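Local coordinates for glucose-6-phosphate isomerase (Chlamydia trachomatis D/UW-3/CX, PDB 6OTU), which catalyses the reversible isomerisation of glucose-6-phosphate to fructose-6-phosphate, at residues Leu224-Tyr229 with Ser254-Val259; Leu136-Phe141 with Thr273-Gly278. One frame throughout, in Å; residues are numbered along the deposited sequence.

Contact 1 (Leu224-Tyr229 with Ser254-Val259); sequences LFRQAY and SRYLEV
Arg226 reaches from helix 216-231 to the backbone of Arg255, and its side chain makes the whole contact on the helix side. From CB, which is directed at the 254-259 segment, the chain is bent by chi2 (-132°), then extends from CG through CD to NE. CD passes 4.0 Å from Arg255 NH2. NE comes to 3.6 Å from the same Arg255 NH2, a close pairing of like charges in which the two guanidinium planes are turned 41° apart and Arg226 CZ sits over one face of the other group, toward its rim. CZ and NH1 also lie near Arg255 O, Arg226 NH1 at 3.6 Å, but NH2 makes the bond. It donates to Arg255 O at 3.0 Å, from above the carbonyl plane. NH2 also lies 3.4 Å from Tyr256 CE1, which sits at the guanidinium edge, ring and guanidinium planes 72° apart. The same NH2 forms a salt bridge with Glu222, one helical turn back. That carboxylate is also a long, weak ion-pair partner of Arg255 NE, and would offset the arginines' like charges. The contact ties a helix to the loop entering edge strand 258-262 of the parallel five-stranded sheet, in the alpha/beta sandwich of an SIS-type domain.

Contact 2 (Leu136-Phe141 with Thr273-Gly278); sequences LRLAEF and TSMVGG
Leu138 and Met275 meet because of two different first torsions. In Leu138, CG lies anti to the backbone N (chi1 179°), which carries both methyls out toward helix 275-285. In Met275, CG is instead anti to the carbonyl carbon, and the chain then folds twice, at chi2 -54° and chi3 -56°, to bring CE against the leucine. This is helix-to-helix packing in the alpha/beta domain of the SIS clan: the long helix 122-148 is set against the first turn of helix 275-285, the helix that follows edge strand 258-262 of the parallel sheet.

The Met275 methyl nestles beside the branched end of Leu138, with CE 3.5 Å from Leu138 CD1 and 3.6 Å from Leu138 CD2. Leu138 CB is hardly farther, at 3.7 Å from the same Met275 CE, so CE lies against CB, CG and both methyls of the leucine at once. The two side chains run past each other in opposite directions. Both are buried: Met275 also packs on Val243 and Phe260 of the sheet, while Leu138 also touches Phe290 of helix 287-303, making the leucine a link among three helices.

Helix 275-285 is capped at its start by Ser274. Its OG accepts from Val276 N at 3.3 Å and also bonds to Ser271 O, so this buried hydroxyl has two partners; Gly278 N bonds back to Ser274 O. Where Gly278 faces the leucine it has no side chain, and the methyl meets backbone directly: Leu138 CD2 lies 3.4 Å from Gly278 O.

Overall arrangement
Contact 2 is buried, made of a leucine packed on a methionine methyl and on a helix backbone carbonyl, with no polar bond between the two segments. Contact 1, farther from the chain's centre, is only partly buried, and arginines, a backbone carbonyl and a nearby glutamate carry it. The centres of contact 1 and contact 2 are about 19 Å apart. Polar bonds hold the loop before strand 258-262 in contact 1; in contact 2 the helix after it packs on helix 122-148 and, through Met275, on Phe260. Helix 122-148 also meets this region directly: Arg137 NH1 forms a salt bridge with Glu258 OE1 at 2.9 Å and probably a hydrogen bond with Val259 O, and Phe141 packs on Leu257 in the loop before the strand.

Contact 1 (Leu224-Tyr229 with Ser254-Val259)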
loop_
_atom_site.group_PDB
_atom_site.type_symbol
_atom_site.label_atom_id
_atom_site.label_comp_id
_atom_site.label_asym_id
_atom_site.label_seq_id
_atom_site.Cartn_x
_atom_site.Cartn_y
_atom_site.Cartn_z
ATOM N N LEU A 224 19.107 -16.614 -12.465
ATOM C CA LEU A 224 19.683 -15.339 -12.894
ATOM C C LEU A 224 20.919 -14.975 -12.079
ATOM O O LEU A 224 21.886 -14.427 -12.614
ATOM C CB LEU A 224 18.648 -14.220 -12.782
ATOM C CG LEU A 224 17.890 -13.827 -14.048
ATOM C CD1 LEU A 224 16.985 -12.662 -13.734
ATOM C CD2 LEU A 224 18.839 -13.477 -15.180
ATOM N N PHE A 225 20.899 -15.246 -10.778
ATOM C CA PHE A 225 22.051 -14.885 -9.958
ATOM C C PHE A 225 23.199 -15.865 -10.154
ATOM O O PHE A 225 24.364 -15.451 -10.195
ATOM C CB PHE A 225 21.638 -14.804 -8.492
ATOM C CG PHE A 225 21.176 -13.430 -8.073
ATOM C CD1 PHE A 225 19.969 -12.915 -8.533
ATOM C CD2 PHE A 225 21.953 -12.645 -7.230
ATOM C CE1 PHE A 225 19.539 -11.633 -8.154
ATOM C CE2 PHE A 225 21.531 -11.363 -6.854
ATOM C CZ PHE A 225 20.317 -10.863 -7.321
ATOM N N ARG A 226 22.880 -17.164 -10.300
ATOM C CA ARG A 226 23.913 -18.160 -10.564
ATOM C C ARG A 226 24.697 -17.806 -11.814
ATOM O O ARG A 226 25.922 -17.941 -11.834
ATOM C CB ARG A 226 23.310 -19.564 -10.705
ATOM C CG ARG A 226 22.668 -20.115 -9.438
ATOM C CD ARG A 226 23.102 -21.536 -9.105
ATOM N NE ARG A 226 22.559 -21.949 -7.807
ATOM C CZ ARG A 226 23.254 -22.574 -6.857
ATOM N NH1 ARG A 226 24.538 -22.880 -7.050
ATOM N NH2 ARG A 226 22.658 -22.901 -5.712
ATOM N N GLN A 227 24.005 -17.341 -12.862
ATOM C CA GLN A 227 24.677 -16.960 -14.100
ATOM C C GLN A 227 25.569 -15.748 -13.895
ATOM O O GLN A 227 26.659 -15.673 -14.472
ATOM C CB GLN A 227 23.655 -16.688 -15.202
ATOM C CG GLN A 227 22.658 -17.813 -15.384
ATOM C CD GLN A 227 22.438 -18.199 -16.822
ATOM O OE1 GLN A 227 21.357 -17.987 -17.377
ATOM N NE2 GLN A 227 23.461 -18.783 -17.437
ATOM N N ALA A 228 25.126 -14.791 -13.072
ATOM C CA ALA A 228 25.932 -13.598 -12.837
ATOM C C ALA A 228 27.239 -13.951 -12.132
ATOM O O ALA A 228 28.301 -13.431 -12.500
ATOM C CB ALA A 228 25.125 -12.558 -12.047
ATOM N N TYR A 229 27.190 -14.846 -11.132
ATOM C CA TYR A 229 28.421 -15.326 -10.499
ATOM C C TYR A 229 29.329 -16.011 -11.510
ATOM O O TYR A 229 30.533 -15.730 -11.578
ATOM C CB TYR A 229 28.100 -16.285 -9.356
ATOM C CG TYR A 229 27.857 -15.575 -8.050
ATOM C CD1 TYR A 229 26.590 -15.119 -7.721
ATOM C CD2 TYR A 229 28.896 -15.339 -7.158
ATOM C CE1 TYR A 229 26.352 -14.464 -6.537
ATOM C CE2 TYR A 229 28.669 -14.678 -5.958
ATOM C CZ TYR A 229 27.393 -14.248 -5.661
ATOM O OH TYR A 229 27.140 -13.586 -4.494
ATOM N N SER A 254 24.597 -30.355 -1.536
ATOM C CA SER A 254 25.559 -30.342 -2.628
ATOM C C SER A 254 25.358 -29.165 -3.571
ATOM O O SER A 254 26.225 -28.900 -4.410
ATOM C CB SER A 254 25.485 -31.658 -3.418
ATOM O OG SER A 254 24.577 -31.549 -4.506
ATOM N N ARG A 255 24.242 -28.452 -3.456
ATOM C CA ARG A 255 23.982 -27.299 -4.291
ATOM C C ARG A 255 24.076 -25.986 -3.517
ATOM O O ARG A 255 24.181 -24.920 -4.137
ATOM C CB ARG A 255 22.598 -27.462 -4.952
ATOM C CG ARG A 255 22.176 -26.368 -5.929
ATOM C CD ARG A 255 20.761 -26.606 -6.485
ATOM N NE ARG A 255 20.301 -25.464 -7.274
ATOM C CZ ARG A 255 20.568 -25.294 -8.567
ATOM N NH1 ARG A 255 21.291 -26.193 -9.228
ATOM N NH2 ARG A 255 20.117 -24.217 -9.201
ATOM N N TYR A 256 24.099 -26.035 -2.182
ATOM C CA TYR A 256 24.120 -24.841 -1.348
ATOM C C TYR A 256 25.220 -24.922 -0.293
ATOM O O TYR A 256 25.512 -25.996 0.250
ATOM C CB TYR A 256 22.762 -24.631 -0.680
ATOM C CG TYR A 256 21.652 -24.434 -1.691
ATOM C CD1 TYR A 256 21.429 -23.186 -2.270
ATOM C CD2 TYR A 256 20.840 -25.497 -2.080
ATOM C CE1 TYR A 256 20.434 -23.001 -3.197
ATOM C CE2 TYR A 256 19.839 -25.319 -3.007
ATOM C CZ TYR A 256 19.640 -24.071 -3.566
ATOM O OH TYR A 256 18.643 -23.885 -4.492
ATOM N N LEU A 257 25.829 -23.768 -0.016
ATOM C CA LEU A 257 26.805 -23.668 1.064
ATOM C C LEU A 257 26.214 -24.141 2.388
ATOM O O LEU A 257 26.892 -24.792 3.189
ATOM C CB LEU A 257 27.305 -22.222 1.176
ATOM C CG LEU A 257 27.975 -21.827 2.498
ATOM C CD1 LEU A 257 29.413 -22.340 2.594
ATOM C CD2 LEU A 257 27.916 -20.315 2.704
ATOM N N GLU A 258 24.947 -23.821 2.631
ATOM C CA GLU A 258 24.236 -24.298 3.806
ATOM C C GLU A 258 22.761 -24.362 3.451
ATOM O O GLU A 258 22.302 -23.712 2.503
ATOM C CB GLU A 258 24.477 -23.397 5.032
ATOM C CG GLU A 258 23.905 -23.901 6.371
ATOM C CD GLU A 258 24.344 -25.312 6.737
ATOM O OE1 GLU A 258 23.788 -26.278 6.182
ATOM O OE2 GLU A 258 25.241 -25.464 7.591
ATOM N N VAL A 259 22.026 -25.170 4.210
ATOM C CA VAL A 259 20.599 -25.363 3.993
ATOM C C VAL A 259 19.912 -25.319 5.350
ATOM O O VAL A 259 20.269 -26.087 6.250
ATOM C CB VAL A 259 20.289 -26.693 3.281
ATOM C CG1 VAL A 259 18.771 -26.946 3.263
ATOM C CG2 VAL A 259 20.898 -26.715 1.861
#

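Contact 2 (Leu136-Phe141 with Thr273-Gly278)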
loop_
_atom_site.group_PDB
_atom_site.type_symbol
_atom_site.label_atom_id
_atom_site.label_comp_id
_atom_site.label_asym_id
_atom_site.label_seq_id
_atom_site.Cartn_x
_atom_site.Cartn_y
_atom_site.Cartn_z
ATOM N N LEU A 136 20.493 -22.952 16.694
ATOM C CA LEU A 136 21.890 -23.108 17.071
ATOM C C LEU A 136 22.761 -23.342 15.845
ATOM O O LEU A 136 23.922 -22.913 15.815
ATOM C CB LEU A 136 22.059 -24.231 18.097
ATOM C CG LEU A 136 21.114 -24.114 19.301
ATOM C CD1 LEU A 136 20.763 -25.490 19.858
ATOM C CD2 LEU A 136 21.658 -23.178 20.395
ATOM N N ARG A 137 22.214 -23.985 14.814
ATOM C CA ARG A 137 22.951 -24.053 13.564
ATOM C C ARG A 137 23.093 -22.671 12.949
ATOM O O ARG A 137 24.115 -22.381 12.326
ATOM C CB ARG A 137 22.266 -25.021 12.601
ATOM C CG ARG A 137 22.369 -26.471 13.053
ATOM C CD ARG A 137 21.693 -27.411 12.084
ATOM N NE ARG A 137 22.232 -27.231 10.746
ATOM C CZ ARG A 137 21.520 -26.818 9.705
ATOM N NH1 ARG A 137 22.109 -26.680 8.526
ATOM N NH2 ARG A 137 20.229 -26.555 9.838
ATOM N N LEU A 138 22.097 -21.802 13.146
ATOM C CA LEU A 138 22.176 -20.432 12.648
ATOM C C LEU A 138 23.262 -19.651 13.377
ATOM O O LEU A 138 24.101 -19.000 12.745
ATOM C CB LEU A 138 20.817 -19.735 12.791
ATOM C CG LEU A 138 20.689 -18.280 12.338
ATOM C CD1 LEU A 138 20.898 -18.159 10.841
ATOM C CD2 LEU A 138 19.333 -17.691 12.744
ATOM N N ALA A 139 23.265 -19.708 14.712
ATOM C CA ALA A 139 24.302 -19.020 15.476
ATOM C C ALA A 139 25.697 -19.432 15.016
ATOM O O ALA A 139 26.567 -18.577 14.818
ATOM C CB ALA A 139 24.129 -19.294 16.969
ATOM N N GLU A 140 25.917 -20.736 14.815
ATOM C CA GLU A 140 27.198 -21.213 14.301
ATOM C C GLU A 140 27.478 -20.649 12.919
ATOM O O GLU A 140 28.616 -20.274 12.606
ATOM C CB GLU A 140 27.200 -22.737 14.226
ATOM C CG GLU A 140 27.725 -23.466 15.427
ATOM C CD GLU A 140 27.632 -24.974 15.245
ATOM O OE1 GLU A 140 27.130 -25.417 14.184
ATOM O OE2 GLU A 140 28.067 -25.714 16.156
ATOM N N PHE A 141 26.449 -20.598 12.073
ATOM C CA PHE A 141 26.629 -20.153 10.698
ATOM C C PHE A 141 26.932 -18.657 10.638
ATOM O O PHE A 141 27.750 -18.212 9.820
ATOM C CB PHE A 141 25.379 -20.495 9.880
ATOM C CG PHE A 141 25.363 -19.866 8.511
ATOM C CD1 PHE A 141 26.026 -20.463 7.450
ATOM C CD2 PHE A 141 24.727 -18.657 8.299
ATOM C CE1 PHE A 141 26.028 -19.875 6.192
ATOM C CE2 PHE A 141 24.730 -18.053 7.036
ATOM C CZ PHE A 141 25.377 -18.657 5.993
ATOM N N THR A 273 9.191 -15.882 11.887
ATOM C CA THR A 273 9.929 -16.329 13.070
ATOM C C THR A 273 10.669 -17.650 12.860
ATOM O O THR A 273 11.358 -18.107 13.781
ATOM C CB THR A 273 9.008 -16.495 14.281
ATOM O OG1 THR A 273 8.019 -17.494 13.993
ATOM C CG2 THR A 273 8.344 -15.185 14.665
ATOM N N SER A 274 10.515 -18.286 11.698
ATOM C CA SER A 274 11.282 -19.475 11.369
ATOM C C SER A 274 12.596 -19.035 10.721
ATOM O O SER A 274 12.952 -17.853 10.730
ATOM C CB SER A 274 10.480 -20.407 10.457
ATOM O OG SER A 274 10.358 -19.876 9.149
ATOM N N MET A 275 13.330 -19.979 10.130
ATOM C CA MET A 275 14.544 -19.601 9.422
ATOM C C MET A 275 14.272 -18.739 8.185
ATOM O O MET A 275 15.222 -18.162 7.641
ATOM C CB MET A 275 15.324 -20.852 9.033
ATOM C CG MET A 275 15.772 -21.706 10.230
ATOM S SD MET A 275 16.711 -20.797 11.489
ATOM C CE MET A 275 18.007 -20.138 10.476
ATOM N N VAL A 276 13.013 -18.647 7.731
ATOM C CA VAL A 276 12.654 -17.726 6.655
ATOM C C VAL A 276 13.068 -16.296 7.008
ATOM O O VAL A 276 13.624 -15.566 6.173
ATOM C CB VAL A 276 11.147 -17.818 6.354
ATOM C CG1 VAL A 276 10.716 -16.703 5.378
ATOM C CG2 VAL A 276 10.810 -19.185 5.808
ATOM N N GLY A 277 12.792 -15.875 8.248
ATOM C CA GLY A 277 13.292 -14.612 8.756
ATOM C C GLY A 277 14.621 -14.728 9.486
ATOM O O GLY A 277 15.379 -13.756 9.567
ATOM N N GLY A 278 14.926 -15.914 10.016
ATOM C CA GLY A 278 16.081 -16.043 10.896
ATOM C C GLY A 278 17.402 -15.732 10.217
ATOM O O GLY A 278 18.276 -15.088 10.807
#